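Long-range contact in uncharacterized protein (Ruminococcus gnavus, PDB 4QAN), which is of unknown function but has a cystatin-like fold, diverges from other members of the NTF2-like superfamily and binds magnesium: residues Asn335-Cys343 and Ser353-Leu361. Sequence-based numbering, arbitrary orientation.
Sequences NYLTGYTLC and SLSAPALSL
Thr341 and Ser353 form an antiparallel hydrogen-bonded pair: Thr341 N donates to Ser353 O (3.0 Å) and Ser353 N to Thr341 O (3.1 Å), both nearly straight. Two residues on, the side chain of the same Thr341 takes over from backbone pairing: with OG1 anti to the carbonyl carbon (chi1 -62°), it donates from OG1 to Ser355 O at 2.9 Å, from above the carbonyl plane. Ser353 OG and Ser355 OG share a hydrogen bond (2.7 Å). A water accepts from Gly339 N and donates to Leu354 O, linking backbones that lie close but no longer pair directly.

Ala356 CB rests on Gly339 CA at 3.7 Å, where any glycine side chain would collide, and Leu361 CD1 packs against Gly339 N. Leu354 CD2 meets the Tyr340 ring obliquely at CE2 (3.5 Å), beside helix 221-234; Tyr340 OH is hydrogen-bonded to the OH of Tyr329.

A valine in place of Thr341 would probably leave Ser355 O without its hydroxyl donor. Ser360 is a magnesium-binding residue, without an ion in this model. Pairing with strand 349-353 thus gives way to a turn fastened by side-chain, water and apolar contacts and closed by a G1 bulge of Ser360 and Leu361 opposite Ala356.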
loop_
_atom_site.group_PDB
_atom_site.type_symbol
_atom_site.label_atom_id
_atom_site.label_comp_id
_atom_site.label_asym_id
_atom_site.label_seq_id
_atom_site.Cartn_x
_atom_site.Cartn_y
_atom_site.Cartn_z
ATOM N N ASN A 335 25.790 -1.127 12.599
ATOM C CA ASN A 335 25.726 -2.447 11.975
ATOM C C ASN A 335 24.486 -3.211 12.362
ATOM O O ASN A 335 24.110 -3.248 13.538
ATOM C CB ASN A 335 26.946 -3.270 12.362
ATOM C CG ASN A 335 28.226 -2.599 11.961
ATOM O OD1 ASN A 335 29.067 -2.284 12.803
ATOM N ND2 ASN A 335 28.367 -2.339 10.669
ATOM N N TYR A 336 23.865 -3.829 11.358
ATOM C CA TYR A 336 22.646 -4.599 11.547
ATOM C C TYR A 336 22.734 -5.919 10.799
ATOM O O TYR A 336 23.562 -6.096 9.904
ATOM C CB TYR A 336 21.436 -3.815 11.036
ATOM C CG TYR A 336 21.176 -2.539 11.794
ATOM C CD1 TYR A 336 21.827 -1.352 11.449
ATOM C CD2 TYR A 336 20.299 -2.515 12.875
ATOM C CE1 TYR A 336 21.599 -0.177 12.150
ATOM C CE2 TYR A 336 20.065 -1.345 13.587
ATOM C CZ TYR A 336 20.718 -0.180 13.223
ATOM O OH TYR A 336 20.493 0.978 13.920
ATOM N N LEU A 337 21.872 -6.844 11.194
ATOM C CA LEU A 337 21.647 -8.063 10.461
ATOM C C LEU A 337 20.175 -8.103 10.038
ATOM O O LEU A 337 19.291 -7.711 10.798
ATOM C CB LEU A 337 21.957 -9.262 11.336
ATOM C CG LEU A 337 22.184 -10.575 10.585
ATOM C CD1 LEU A 337 23.606 -10.627 10.028
ATOM C CD2 LEU A 337 21.941 -11.772 11.489
ATOM N N THR A 338 19.918 -8.579 8.826
ATOM C CA THR A 338 18.581 -9.015 8.456
ATOM C C THR A 338 18.623 -10.358 7.760
ATOM O O THR A 338 19.684 -10.821 7.378
ATOM C CB THR A 338 17.929 -8.040 7.478
ATOM O OG1 THR A 338 18.539 -8.189 6.178
ATOM C CG2 THR A 338 18.062 -6.615 7.999
ATOM N N GLY A 339 17.447 -10.941 7.572
ATOM C CA GLY A 339 17.286 -12.220 6.907
ATOM C C GLY A 339 16.511 -12.147 5.610
ATOM O O GLY A 339 15.582 -11.349 5.470
ATOM N N TYR A 340 16.909 -12.989 4.661
ATOM C CA TYR A 340 16.233 -13.125 3.373
ATOM C C TYR A 340 15.925 -14.580 3.105
ATOM O O TYR A 340 16.640 -15.473 3.555
ATOM C CB TYR A 340 17.122 -12.631 2.234
ATOM C CG TYR A 340 17.394 -11.155 2.225
ATOM C CD1 TYR A 340 18.413 -10.614 3.002
ATOM C CD2 TYR A 340 16.653 -10.309 1.427
ATOM C CE1 TYR A 340 18.676 -9.264 2.989
ATOM C CE2 TYR A 340 16.901 -8.960 1.407
ATOM C CZ TYR A 340 17.927 -8.443 2.183
ATOM O OH TYR A 340 18.163 -7.101 2.158
ATOM N N THR A 341 14.839 -14.812 2.381
ATOM C CA THR A 341 14.543 -16.134 1.839
ATOM C C THR A 341 14.435 -15.872 0.354
ATOM O O THR A 341 13.669 -15.002 -0.063
ATOM C CB THR A 341 13.234 -16.741 2.396
ATOM O OG1 THR A 341 13.334 -16.918 3.811
ATOM C CG2 THR A 341 12.949 -18.084 1.761
ATOM N N LEU A 342 15.230 -16.592 -0.435
ATOM C CA LEU A 342 15.309 -16.375 -1.882
ATOM C C LEU A 342 14.851 -17.598 -2.650
ATOM O O LEU A 342 15.062 -18.737 -2.190
ATOM C CB LEU A 342 16.743 -16.043 -2.268
ATOM C CG LEU A 342 17.243 -14.778 -1.557
ATOM C CD1 LEU A 342 18.661 -14.982 -1.062
ATOM C CD2 LEU A 342 17.136 -13.577 -2.480
ATOM N N CYS A 343 14.225 -17.357 -3.808
ATOM C CA CYS A 343 13.715 -18.424 -4.663
ATOM C C CYS A 343 14.256 -18.316 -6.094
ATOM O O CYS A 343 14.364 -17.224 -6.670
ATOM C CB CYS A 343 12.182 -18.456 -4.673
ATOM S SG CYS A 343 11.423 -16.918 -5.250
ATOM N N SER A 353 11.010 -13.552 0.646
ATOM C CA SER A 353 10.638 -12.726 1.798
ATOM C C SER A 353 11.844 -12.097 2.482
ATOM O O SER A 353 12.980 -12.514 2.293
ATOM C CB SER A 353 9.827 -13.542 2.827
ATOM O OG SER A 353 10.680 -14.417 3.533
ATOM N N LEU A 354 11.566 -11.075 3.273
ATOM C CA LEU A 354 12.563 -10.399 4.063
ATOM C C LEU A 354 12.649 -11.051 5.452
ATOM O O LEU A 354 12.762 -10.369 6.470
ATOM C CB LEU A 354 12.234 -8.898 4.143
ATOM C CG LEU A 354 12.194 -8.192 2.779
ATOM C CD1 LEU A 354 11.787 -6.718 2.878
ATOM C CD2 LEU A 354 13.518 -8.336 2.039
ATOM N N SER A 355 12.626 -12.385 5.473
ATOM C CA SER A 355 12.750 -13.152 6.705
ATOM C C SER A 355 13.756 -14.269 6.521
ATOM O O SER A 355 14.078 -14.669 5.408
ATOM C CB SER A 355 11.404 -13.771 7.078
ATOM O OG SER A 355 11.050 -14.774 6.142
ATOM N N ALA A 356 14.235 -14.783 7.635
ATOM C CA ALA A 356 14.999 -16.017 7.653
ATOM C C ALA A 356 14.629 -16.791 8.914
ATOM O O ALA A 356 15.283 -16.650 9.954
ATOM C CB ALA A 356 16.483 -15.728 7.613
ATOM N N PRO A 357 13.587 -17.636 8.817
ATOM C CA PRO A 357 13.106 -18.388 9.958
ATOM C C PRO A 357 14.217 -19.183 10.635
ATOM O O PRO A 357 14.200 -19.359 11.855
ATOM C CB PRO A 357 12.091 -19.347 9.351
ATOM C CG PRO A 357 11.649 -18.706 8.102
ATOM C CD PRO A 357 12.786 -17.887 7.605
ATOM N N ALA A 358 15.187 -19.624 9.843
ATOM C CA ALA A 358 16.287 -20.456 10.332
ATOM C C ALA A 358 17.172 -19.763 11.382
ATOM O O ALA A 358 17.862 -20.427 12.156
ATOM C CB ALA A 358 17.122 -20.918 9.148
ATOM N N LEU A 359 17.171 -18.437 11.381
ATOM C CA LEU A 359 17.841 -17.634 12.403
ATOM C C LEU A 359 16.835 -16.849 13.244
ATOM O O LEU A 359 17.202 -15.871 13.896
ATOM C CB LEU A 359 18.805 -16.644 11.741
ATOM C CG LEU A 359 20.036 -17.217 11.031
ATOM C CD1 LEU A 359 20.833 -16.077 10.412
ATOM C CD2 LEU A 359 20.905 -18.029 11.976
ATOM N N SER A 360 15.575 -17.285 13.222
ATOM C CA SER A 360 14.483 -16.646 13.953
ATOM C C SER A 360 14.233 -15.185 13.553
ATOM O O SER A 360 13.684 -14.412 14.336
ATOM C CB SER A 360 14.697 -16.761 15.468
ATOM O OG SER A 360 13.648 -16.113 16.160
ATOM N N LEU A 361 14.601 -14.826 12.326
ATOM C CA LEU A 361 14.409 -13.468 11.836
ATOM C C LEU A 361 13.095 -13.340 11.077
ATOM O O LEU A 361 12.934 -13.882 9.983
ATOM C CB LEU A 361 15.572 -13.031 10.945
ATOM C CG LEU A 361 16.906 -12.671 11.609
ATOM C CD1 LEU A 361 17.910 -12.222 10.558
ATOM C CD2 LEU A 361 16.753 -11.576 12.654
HETATM O O HOH W 1 14.684 -9.967 8.494
#